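Local atomic coordinates of CRISPR-associated endonuclease Cas9 (Campylobacter jejuni subsp. jejuni serotype O:2, PDB entry 5X2H), a protein that uses a guide RNA to find matching foreign DNA and cuts it, one nuclease domain for each strand, in bacterial adaptive immunity. Residues 746-751 against 807-812; 754-759 against 784-789; 769-774 against 797-802. One frame throughout, in Å; residues are numbered along the deposited sequence.

Contact 1 (746-751 against 807-812). With nucleotides of chain C.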
loop_
_atom_site.group_PDB
_atom_site.type_symbol
_atom_site.label_atom_id
_atom_site.label_comp_id
_atom_site.label_asym_id
_atom_site.label_seq_id
_atom_site.Cartn_x
_atom_site.Cartn_y
_atom_site.Cartn_z
ATOM N N LEU A 746 29.557 6.846 18.797
ATOM C CA LEU A 746 30.795 7.600 18.932
ATOM C C LEU A 746 31.950 6.625 18.761
ATOM O O LEU A 746 32.083 5.680 19.546
ATOM C CB LEU A 746 30.871 8.292 20.293
ATOM C CG LEU A 746 32.139 9.092 20.591
ATOM C CD1 LEU A 746 32.061 10.475 19.958
ATOM C CD2 LEU A 746 32.365 9.187 22.089
ATOM N N ILE A 747 32.774 6.842 17.736
ATOM C CA ILE A 747 33.848 5.913 17.417
ATOM C C ILE A 747 35.164 6.662 17.272
ATOM O O ILE A 747 35.202 7.861 16.983
ATOM C CB ILE A 747 33.569 5.097 16.136
ATOM C CG1 ILE A 747 33.411 6.022 14.931
ATOM C CG2 ILE A 747 32.344 4.225 16.315
ATOM C CD1 ILE A 747 33.281 5.276 13.622
ATOM N N GLN A 748 36.254 5.923 17.471
ATOM C CA GLN A 748 37.598 6.452 17.291
ATOM C C GLN A 748 38.530 5.300 16.951
ATOM O O GLN A 748 38.563 4.295 17.669
ATOM C CB GLN A 748 38.085 7.179 18.551
ATOM C CG GLN A 748 39.467 7.800 18.412
ATOM C CD GLN A 748 39.956 8.428 19.707
ATOM O OE1 GLN A 748 39.308 8.314 20.748
ATOM N NE2 GLN A 748 41.102 9.098 19.646
ATOM N N THR A 749 39.267 5.439 15.857
ATOM C CA THR A 749 40.314 4.489 15.527
ATOM C C THR A 749 41.626 4.926 16.169
ATOM O O THR A 749 41.756 6.037 16.690
ATOM C CB THR A 749 40.482 4.362 14.013
ATOM O OG1 THR A 749 41.222 5.486 13.520
ATOM C CG2 THR A 749 39.125 4.320 13.334
ATOM N N LYS A 750 42.613 4.031 16.123
ATOM C CA LYS A 750 43.908 4.339 16.721
ATOM C C LYS A 750 44.572 5.528 16.040
ATOM O O LYS A 750 45.352 6.248 16.673
ATOM C CB LYS A 750 44.818 3.113 16.655
ATOM C CG LYS A 750 45.452 2.729 17.981
ATOM C CD LYS A 750 45.106 1.295 18.343
ATOM C CE LYS A 750 45.555 0.333 17.253
ATOM N NZ LYS A 750 44.932 -1.013 17.395
ATOM N N ASP A 751 44.276 5.753 14.764
ATOM C CA ASP A 751 44.867 6.852 14.011
ATOM C C ASP A 751 44.102 8.162 14.159
ATOM O O ASP A 751 44.532 9.178 13.605
ATOM C CB ASP A 751 44.973 6.476 12.529
ATOM C CG ASP A 751 46.085 5.472 12.261
ATOM O OD1 ASP A 751 47.125 5.529 12.953
ATOM O OD2 ASP A 751 45.918 4.623 11.358
ATOM N N ASN A 807 39.356 -3.527 16.645
ATOM C CA ASN A 807 40.387 -2.786 17.359
ATOM C C ASN A 807 40.036 -1.315 17.537
ATOM O O ASN A 807 40.934 -0.488 17.725
ATOM C CB ASN A 807 41.731 -2.929 16.642
ATOM C CG ASN A 807 42.191 -4.368 16.564
ATOM O OD1 ASN A 807 42.103 -5.113 17.540
ATOM N ND2 ASN A 807 42.671 -4.774 15.396
ATOM N N LEU A 808 38.750 -0.972 17.485
ATOM C CA LEU A 808 38.337 0.404 17.721
ATOM C C LEU A 808 38.745 0.844 19.120
ATOM O O LEU A 808 38.583 0.103 20.094
ATOM C CB LEU A 808 36.825 0.546 17.544
ATOM C CG LEU A 808 36.286 0.621 16.114
ATOM C CD1 LEU A 808 34.754 0.667 16.110
ATOM C CD2 LEU A 808 36.859 1.830 15.401
ATOM N N LYS A 809 39.293 2.057 19.214
ATOM C CA LYS A 809 39.692 2.581 20.515
ATOM C C LYS A 809 38.481 3.049 21.313
ATOM O O LYS A 809 38.436 2.882 22.538
ATOM C CB LYS A 809 40.703 3.714 20.328
ATOM C CG LYS A 809 41.121 4.394 21.612
ATOM C CD LYS A 809 42.182 5.458 21.355
ATOM C CE LYS A 809 42.531 6.205 22.629
ATOM N NZ LYS A 809 43.635 7.184 22.412
ATOM N N VAL A 810 37.490 3.628 20.637
ATOM C CA VAL A 810 36.242 4.064 21.255
ATOM C C VAL A 810 35.087 3.532 20.416
ATOM O O VAL A 810 35.113 3.631 19.184
ATOM C CB VAL A 810 36.164 5.598 21.377
ATOM C CG1 VAL A 810 34.770 6.036 21.816
ATOM C CG2 VAL A 810 37.214 6.107 22.350
ATOM N N PHE A 811 34.084 2.958 21.079
ATOM C CA PHE A 811 32.912 2.410 20.390
ATOM C C PHE A 811 31.756 2.465 21.392
ATOM O O PHE A 811 31.555 1.534 22.176
ATOM C CB PHE A 811 33.171 0.995 19.892
ATOM C CG PHE A 811 32.187 0.520 18.858
ATOM C CD1 PHE A 811 31.220 1.373 18.353
ATOM C CD2 PHE A 811 32.223 -0.787 18.398
ATOM C CE1 PHE A 811 30.311 0.933 17.403
ATOM C CE2 PHE A 811 31.317 -1.233 17.446
ATOM C CZ PHE A 811 30.361 -0.371 16.949
ATOM N N GLU A 812 31.011 3.572 21.359
ATOM C CA GLU A 812 29.968 3.856 22.335
ATOM C C GLU A 812 28.677 4.228 21.620
ATOM O O GLU A 812 28.697 4.821 20.540
ATOM C CB GLU A 812 30.378 4.997 23.276
ATOM C CG GLU A 812 31.741 4.827 23.934
ATOM C CD GLU A 812 31.666 4.125 25.276
ATOM O OE1 GLU A 812 30.563 4.069 25.863
ATOM O OE2 GLU A 812 32.713 3.632 25.748
ATOM O "O5'" DC C 1 42.205 -3.545 13.060
ATOM C "C5'" DC C 1 42.245 -4.084 11.749
ATOM C "C4'" DC C 1 42.521 -2.996 10.729
ATOM O "O4'" DC C 1 42.968 -3.601 9.489
ATOM C "C3'" DC C 1 41.324 -2.137 10.349
ATOM O "O3'" DC C 1 41.780 -0.853 9.930
ATOM C "C2'" DC C 1 40.728 -2.931 9.191
ATOM C "C1'" DC C 1 41.990 -3.421 8.483
ATOM N N1 DC C 1 41.817 -4.717 7.772
ATOM C C2 DC C 1 41.853 -4.750 6.375
ATOM O O2 DC C 1 42.020 -3.696 5.754
ATOM N N3 DC C 1 41.704 -5.942 5.741
ATOM C C4 DC C 1 41.525 -7.059 6.449
ATOM N N4 DC C 1 41.382 -8.208 5.780
ATOM C C5 DC C 1 41.488 -7.045 7.876
ATOM C C6 DC C 1 41.638 -5.865 8.490
#

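Contact 2 (754-759 against 784-789)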
loop_
_atom_site.group_PDB
_atom_site.type_symbol
_atom_site.label_atom_id
_atom_site.label_comp_id
_atom_site.label_asym_id
_atom_site.label_seq_id
_atom_site.Cartn_x
_atom_site.Cartn_y
_atom_site.Cartn_z
ATOM N N GLU A 754 40.861 12.106 18.155
ATOM C CA GLU A 754 39.658 12.375 18.931
ATOM C C GLU A 754 38.512 11.556 18.364
ATOM O O GLU A 754 38.474 11.303 17.154
ATOM C CB GLU A 754 39.295 13.867 18.910
ATOM C CG GLU A 754 40.216 14.751 19.730
ATOM C CD GLU A 754 40.486 16.082 19.058
ATOM O OE1 GLU A 754 39.897 16.331 17.984
ATOM O OE2 GLU A 754 41.288 16.874 19.600
ATOM N N PRO A 755 37.571 11.128 19.201
ATOM C CA PRO A 755 36.408 10.390 18.692
ATOM C C PRO A 755 35.482 11.302 17.898
ATOM O O PRO A 755 35.563 12.529 17.956
ATOM C CB PRO A 755 35.732 9.874 19.963
ATOM C CG PRO A 755 36.141 10.853 21.023
ATOM C CD PRO A 755 37.543 11.267 20.667
ATOM N N GLU A 756 34.586 10.672 17.139
ATOM C CA GLU A 756 33.637 11.397 16.308
ATOM C C GLU A 756 32.259 10.762 16.410
ATOM O O GLU A 756 32.128 9.534 16.390
ATOM C CB GLU A 756 34.082 11.425 14.839
ATOM C CG GLU A 756 35.325 12.264 14.573
ATOM C CD GLU A 756 35.096 13.750 14.788
ATOM O OE1 GLU A 756 36.080 14.469 15.055
ATOM O OE2 GLU A 756 33.936 14.203 14.687
ATOM N N PHE A 757 31.237 11.609 16.522
ATOM C CA PHE A 757 29.854 11.159 16.427
ATOM C C PHE A 757 29.519 10.884 14.968
ATOM O O PHE A 757 29.671 11.763 14.114
ATOM C CB PHE A 757 28.901 12.206 16.999
ATOM C CG PHE A 757 28.966 12.342 18.493
ATOM C CD1 PHE A 757 28.314 11.434 19.310
ATOM C CD2 PHE A 757 29.669 13.384 19.079
ATOM C CE1 PHE A 757 28.363 11.557 20.688
ATOM C CE2 PHE A 757 29.723 13.512 20.456
ATOM C CZ PHE A 757 29.066 12.599 21.260
ATOM N N VAL A 758 29.066 9.664 14.681
ATOM C CA VAL A 758 28.658 9.275 13.338
ATOM C C VAL A 758 27.375 8.464 13.441
ATOM O O VAL A 758 27.037 7.921 14.495
ATOM C CB VAL A 758 29.744 8.454 12.604
ATOM C CG1 VAL A 758 31.025 9.273 12.438
ATOM C CG2 VAL A 758 30.018 7.157 13.352
ATOM N N TYR A 759 26.654 8.389 12.326
ATOM C CA TYR A 759 25.483 7.529 12.227
ATOM C C TYR A 759 25.908 6.169 11.686
ATOM O O TYR A 759 26.564 6.088 10.641
ATOM C CB TYR A 759 24.414 8.151 11.328
ATOM C CG TYR A 759 23.538 9.171 12.019
ATOM C CD1 TYR A 759 22.622 8.786 12.990
ATOM C CD2 TYR A 759 23.614 10.516 11.688
ATOM C CE1 TYR A 759 21.813 9.716 13.620
ATOM C CE2 TYR A 759 22.809 11.451 12.310
ATOM C CZ TYR A 759 21.912 11.047 13.274
ATOM O OH TYR A 759 21.114 11.979 13.895
ATOM N N LYS A 784 40.134 18.351 10.439
ATOM C CA LYS A 784 41.305 17.500 10.250
ATOM C C LYS A 784 41.050 16.095 10.780
ATOM O O LYS A 784 41.353 15.100 10.113
ATOM C CB LYS A 784 42.517 18.121 10.944
ATOM C CG LYS A 784 43.713 18.365 10.037
ATOM C CD LYS A 784 43.704 19.775 9.470
ATOM C CE LYS A 784 45.011 20.093 8.765
ATOM N NZ LYS A 784 46.187 19.941 9.669
ATOM N N ASN A 785 40.487 15.997 11.985
ATOM C CA ASN A 785 40.221 14.690 12.574
ATOM C C ASN A 785 39.149 13.935 11.799
ATOM O O ASN A 785 39.216 12.705 11.687
ATOM C CB ASN A 785 39.812 14.860 14.037
ATOM C CG ASN A 785 39.700 13.542 14.768
ATOM O OD1 ASN A 785 40.705 12.891 15.056
ATOM N ND2 ASN A 785 38.475 13.144 15.083
ATOM N N GLN A 786 38.163 14.648 11.251
ATOM C CA GLN A 786 37.112 13.987 10.484
ATOM C C GLN A 786 37.610 13.539 9.116
ATOM O O GLN A 786 37.088 12.565 8.560
ATOM C CB GLN A 786 35.908 14.915 10.343
ATOM C CG GLN A 786 35.141 15.120 11.637
ATOM C CD GLN A 786 34.309 16.389 11.637
ATOM O OE1 GLN A 786 34.489 17.265 10.789
ATOM N NE2 GLN A 786 33.394 16.496 12.597
ATOM N N LYS A 787 38.610 14.229 8.560
ATOM C CA LYS A 787 39.180 13.788 7.292
ATOM C C LYS A 787 39.924 12.469 7.445
ATOM O O LYS A 787 40.043 11.709 6.477
ATOM C CB LYS A 787 40.109 14.860 6.725
ATOM C CG LYS A 787 39.390 16.114 6.249
ATOM C CD LYS A 787 40.364 17.126 5.661
ATOM C CE LYS A 787 39.649 18.406 5.257
ATOM N NZ LYS A 787 40.555 19.365 4.564
ATOM N N ILE A 788 40.425 12.178 8.647
ATOM C CA ILE A 788 41.050 10.882 8.898
ATOM C C ILE A 788 40.021 9.769 8.764
ATOM O O ILE A 788 40.265 8.743 8.117
ATOM C CB ILE A 788 41.710 10.868 10.287
ATOM C CG1 ILE A 788 42.897 11.834 10.322
ATOM C CG2 ILE A 788 42.125 9.451 10.667
ATOM C CD1 ILE A 788 43.557 11.926 11.672
ATOM N N LEU A 789 38.853 9.959 9.377
ATOM C CA LEU A 789 37.805 8.951 9.328
ATOM C C LEU A 789 37.110 8.933 7.972
ATOM O O LEU A 789 36.851 7.857 7.420
ATOM C CB LEU A 789 36.788 9.204 10.442
ATOM C CG LEU A 789 35.637 8.203 10.520
ATOM C CD1 LEU A 789 36.185 6.811 10.784
ATOM C CD2 LEU A 789 34.626 8.606 11.591
#

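Contact 3 (769-774 against 797-802). With nucleotides of chain C.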
loop_
_atom_site.group_PDB
_atom_site.type_symbol
_atom_site.label_atom_id
_atom_site.label_comp_id
_atom_site.label_asym_id
_atom_site.label_seq_id
_atom_site.Cartn_x
_atom_site.Cartn_y
_atom_site.Cartn_z
ATOM N N SER A 769 33.055 -5.087 9.328
ATOM C CA SER A 769 33.355 -3.664 9.319
ATOM C C SER A 769 32.060 -2.865 9.277
ATOM O O SER A 769 30.974 -3.403 9.044
ATOM C CB SER A 769 34.245 -3.292 8.130
ATOM O OG SER A 769 33.614 -3.645 6.911
ATOM N N LEU A 770 32.193 -1.560 9.494
ATOM C CA LEU A 770 31.061 -0.653 9.561
ATOM C C LEU A 770 31.044 0.287 8.365
ATOM O O LEU A 770 32.086 0.613 7.786
ATOM C CB LEU A 770 31.092 0.188 10.839
ATOM C CG LEU A 770 31.006 -0.498 12.198
ATOM C CD1 LEU A 770 31.169 0.535 13.308
ATOM C CD2 LEU A 770 29.705 -1.266 12.365
ATOM N N ILE A 771 29.839 0.719 8.009
ATOM C CA ILE A 771 29.616 1.870 7.146
ATOM C C ILE A 771 28.972 2.943 8.013
ATOM O O ILE A 771 27.953 2.688 8.667
ATOM C CB ILE A 771 28.727 1.522 5.943
ATOM C CG1 ILE A 771 29.451 0.560 4.992
ATOM C CG2 ILE A 771 28.278 2.790 5.226
ATOM C CD1 ILE A 771 28.562 0.026 3.861
ATOM N N VAL A 772 29.579 4.130 8.050
ATOM C CA VAL A 772 29.081 5.231 8.862
ATOM C C VAL A 772 29.038 6.490 8.007
ATOM O O VAL A 772 29.680 6.582 6.959
ATOM C CB VAL A 772 29.938 5.470 10.128
ATOM C CG1 VAL A 772 30.074 4.190 10.943
ATOM C CG2 VAL A 772 31.303 6.013 9.754
ATOM N N SER A 773 28.270 7.473 8.471
ATOM C CA SER A 773 28.074 8.703 7.720
ATOM C C SER A 773 28.038 9.889 8.671
ATOM O O SER A 773 27.778 9.748 9.869
ATOM C CB SER A 773 26.788 8.651 6.885
ATOM O OG SER A 773 25.668 8.404 7.711
ATOM N N LYS A 774 28.311 11.066 8.117
ATOM C CA LYS A 774 28.290 12.299 8.888
ATOM C C LYS A 774 26.863 12.822 8.981
ATOM O O LYS A 774 26.092 12.718 8.025
ATOM C CB LYS A 774 29.206 13.339 8.243
ATOM C CG LYS A 774 29.404 14.613 9.053
ATOM C CD LYS A 774 30.628 15.372 8.562
ATOM C CE LYS A 774 30.826 16.684 9.303
ATOM N NZ LYS A 774 29.924 17.749 8.794
ATOM N N GLU A 797 28.703 13.357 -0.790
ATOM C CA GLU A 797 28.392 12.452 0.308
ATOM C C GLU A 797 29.596 12.325 1.229
ATOM O O GLU A 797 30.741 12.300 0.767
ATOM C CB GLU A 797 27.969 11.071 -0.209
ATOM C CG GLU A 797 28.980 10.413 -1.131
ATOM C CD GLU A 797 28.437 9.165 -1.800
ATOM O OE1 GLU A 797 27.208 8.945 -1.744
ATOM O OE2 GLU A 797 29.242 8.403 -2.380
ATOM N N VAL A 798 29.326 12.250 2.532
ATOM C CA VAL A 798 30.370 12.058 3.532
ATOM C C VAL A 798 30.108 10.732 4.232
ATOM O O VAL A 798 29.456 10.684 5.282
ATOM C CB VAL A 798 30.419 13.220 4.539
ATOM C CG1 VAL A 798 31.645 13.090 5.435
ATOM C CG2 VAL A 798 30.419 14.558 3.813
ATOM N N ILE A 799 30.612 9.648 3.649
ATOM C CA ILE A 799 30.365 8.298 4.137
ATOM C C ILE A 799 31.695 7.566 4.222
ATOM O O ILE A 799 32.518 7.648 3.304
ATOM C CB ILE A 799 29.379 7.537 3.224
ATOM C CG1 ILE A 799 28.039 8.277 3.135
ATOM C CG2 ILE A 799 29.160 6.123 3.733
ATOM C CD1 ILE A 799 27.061 7.658 2.135
ATOM N N ALA A 800 31.906 6.855 5.324
ATOM C CA ALA A 800 33.103 6.052 5.528
ATOM C C ALA A 800 32.699 4.585 5.561
ATOM O O ALA A 800 31.895 4.178 6.406
ATOM C CB ALA A 800 33.819 6.451 6.818
ATOM N N LYS A 801 33.257 3.798 4.646
ATOM C CA LYS A 801 32.921 2.390 4.506
ATOM C C LYS A 801 34.097 1.520 4.927
ATOM O O LYS A 801 35.257 1.931 4.840
ATOM C CB LYS A 801 32.533 2.056 3.062
ATOM C CG LYS A 801 31.587 3.054 2.421
ATOM C CD LYS A 801 31.171 2.597 1.035
ATOM C CE LYS A 801 30.162 3.554 0.420
ATOM N NZ LYS A 801 29.543 2.997 -0.813
ATOM N N SER A 802 33.778 0.307 5.387
ATOM C CA SER A 802 34.777 -0.714 5.710
ATOM C C SER A 802 35.682 -0.278 6.863
ATOM O O SER A 802 36.909 -0.389 6.791
ATOM C CB SER A 802 35.615 -1.080 4.480
ATOM O OG SER A 802 34.825 -1.653 3.457
ATOM P P DT C 2 40.761 0.244 9.345
ATOM O OP1 DT C 2 41.370 1.574 9.574
ATOM O OP2 DT C 2 39.404 -0.047 9.864
ATOM O "O5'" DT C 2 40.759 -0.041 7.775
ATOM C "C5'" DT C 2 39.960 0.747 6.913
ATOM C "C4'" DT C 2 40.616 0.871 5.554
ATOM O "O4'" DT C 2 40.912 -0.452 5.039
ATOM C "C3'" DT C 2 39.766 1.537 4.488
ATOM O "O3'" DT C 2 40.608 2.172 3.547
ATOM C "C2'" DT C 2 39.034 0.350 3.875
ATOM C "C1'" DT C 2 40.128 -0.710 3.891
ATOM N N1 DT C 2 39.616 -2.107 3.983
ATOM C C2 DT C 2 39.574 -2.889 2.849
ATOM O O2 DT C 2 39.924 -2.496 1.750
ATOM N N3 DT C 2 39.097 -4.155 3.046
ATOM C C4 DT C 2 38.671 -4.708 4.239
ATOM O O4 DT C 2 38.263 -5.860 4.317
ATOM C C5 DT C 2 38.745 -3.836 5.389
ATOM C C7 DT C 2 38.308 -4.326 6.740
ATOM C C6 DT C 2 39.212 -2.593 5.206
ATOM P P DG C 3 39.977 3.047 2.362
ATOM O OP1 DG C 3 41.037 3.974 1.900
ATOM O OP2 DG C 3 38.665 3.571 2.812
ATOM O "O5'" DG C 3 39.675 1.980 1.212
ATOM C "C5'" DG C 3 40.743 1.422 0.471
ATOM C "C4'" DG C 3 40.244 0.872 -0.851
ATOM O "O4'" DG C 3 39.668 -0.443 -0.646
ATOM C "C3'" DG C 3 39.161 1.710 -1.533
ATOM O "O3'" DG C 3 39.416 1.767 -2.931
ATOM C "C2'" DG C 3 37.876 0.941 -1.220
ATOM C "C1'" DG C 3 38.379 -0.493 -1.215
ATOM N N9 DG C 3 37.566 -1.404 -0.413
ATOM C C8 DG C 3 37.086 -1.191 0.857
ATOM N N7 DG C 3 36.406 -2.197 1.329
ATOM C C5 DG C 3 36.439 -3.139 0.307
ATOM C C6 DG C 3 35.874 -4.434 0.243
ATOM O O6 DG C 3 35.205 -5.024 1.101
ATOM N N1 DG C 3 36.150 -5.054 -0.975
ATOM C C2 DG C 3 36.881 -4.491 -1.997
ATOM N N2 DG C 3 37.046 -5.240 -3.098
ATOM N N3 DG C 3 37.413 -3.281 -1.945
ATOM C C4 DG C 3 37.152 -2.665 -0.768
HETATM O O HOH W 1 31.556 -2.048 5.896
#

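Contact 1 (746-751 against 807-812)
Ile747 and Phe811 sit opposite each other as a non-hydrogen-bonded pair, their side chains side by side. Ile747 CG2 lies 3.7 Å from Phe811 CD1, approaching the ring obliquely. Leu808 CD1 lies 3.7 Å above one face of the Phe811 ring, offset toward the rim, and Phe695 and Phe737 meet it edge to face. On the other sheet face, the side chains of Leu746 and Val810 cross at a slant, with CD2 of Leu746 4.0 Å from CG1 of Val810. Next to this pair, Gln748 has CG anti to the backbone N (chi1 -178°) and its chain runs straight out, so the amide lies alongside the extended Lys809. Gln748 OE1 touches Val810 CG2 at 3.4 Å, while NE2 donates to the backbone O of Met752. In the backbone, Leu746 and Glu812 exchange a pair of bonds, with Leu746 N to Glu812 O at 2.8 Å, and Gln748 N donates to Val810 O. Gln748 O accepts twice: Lys809 N arrives nearly along the C=O axis at 2.8 Å, and Val810 N takes a lone pair in the carbonyl plane. At the polar edge, Glu812 OE1 forms a salt bridge with Lys824 NZ. At the other end Asn807 ND2 donates to O5' of DC1 of chain C at 2.7 Å. Lys809 and Val810 both face Gln748, a classic beta bulge in an antiparallel sheet of the PAM-interacting C-terminal domain.

Contact 2 (754-759 against 784-789)
Asn785 grips the 754-759 segment with both ends of its amide. Its ND2 gives one hydrogen to Glu756 OE1 at 2.7 Å and the other to Glu754 O at 2.8 Å. The carboxylate bond lies in the amide plane and uses the anti lone pair of OE1. The bond to Glu754 O is less regular, with ND2 well above the carbonyl plane. Asn785 OD1 accepts from Glu754 N at 3.2 Å, also from outside the amide's own plane. The second carboxylate oxygen, Glu756 OE2, takes Gln786 NE2 at 3.1 Å from above the carboxylate plane; the two side chains cross at about a right angle. Beyond this polar cluster, Val758 CG1 and Leu789 CD2 meet tip to tip at 3.8 Å. Glu756 bends at chi2 (-67°), which folds its carboxylate over against the helix. Gln786 OE1 accepts from Ser783 N, which, with the bond to Glu756, helps fix the amide's rotation. Met752 packs on Asn785, and Phe790 on Val758. Two neutral amides make the polar part of the joint between helix 784-789 and the loop and first residue of strand 756-764. Both Glu756 carboxylate oxygens are held by N-H donors, which probably helps stabilise its negative charge.

Contact 3 (769-774 against 797-802)
Ile771 and Ile799 cross on one face of an antiparallel beta ladder, with their CG2 methyls 3.8 Å apart. The ladder pairs strand 799-804, at one edge of the antiparallel sheet within this chain, with its neighbour 769-773 in the PAM-interacting C-terminal domain. Ile771 also lies alongside Lys801, CG1 to CB 3.9 Å, both pointing the same way. In Ile799, CG2 is anti to the backbone N, which brings that methyl to 3.3 Å from Val772 O. The opposite face carries Val772 CG2 against Ala800 CB, and Val798, whose CG1 touches CB and CD of Lys774 as the side chains cross. Lys774 NZ forms a salt bridge with Asp776. Phe790 packs on Val798 and Ala800. Backbone bonds run from Val772 N to Ala800 O and from Ala800 N to Val772 O, both 2.8 Å. Lys774 N donates to Val798 O. Ser769 OG lies 3.4 Å from Ser802 CA. The Ser769 hydroxyl is hydrogen-bonded to Thr767 OG1 and to a water, which accepts a weak bond from Ser802 N. Ser802 has a positive phi (64°), and its side chain faces the DNA. There its OG donates to N7 of DG3 of chain C at 2.7 Å.

Contacts 1 and 3 are two ladders of one antiparallel sheet, and strand 756-764 of contact 2 runs between them. Ile747 O and Glu756 N, 2.9 Å apart, probably hydrogen-bond contact 1 to contact 2. Tyr759 N and Ser773 O, 3.0 Å apart, probably do the same for contacts 2 and 3. Helix 784-789 lies over this sheet, with Leu789 O 3.4 Å from Ala800 CB. Phe811 CZ packs on Leu770 CD1 at 3.8 Å, joining contacts 1 and 3. Contact 1 hydrogen-bonds DC1 and contact 3 DG3 of chain C, with DT2 between them touching Ser802; contact 2 stays about 7 Å from nucleic acid at its nearest atom. All three lie away from the predicted RuvC metal site.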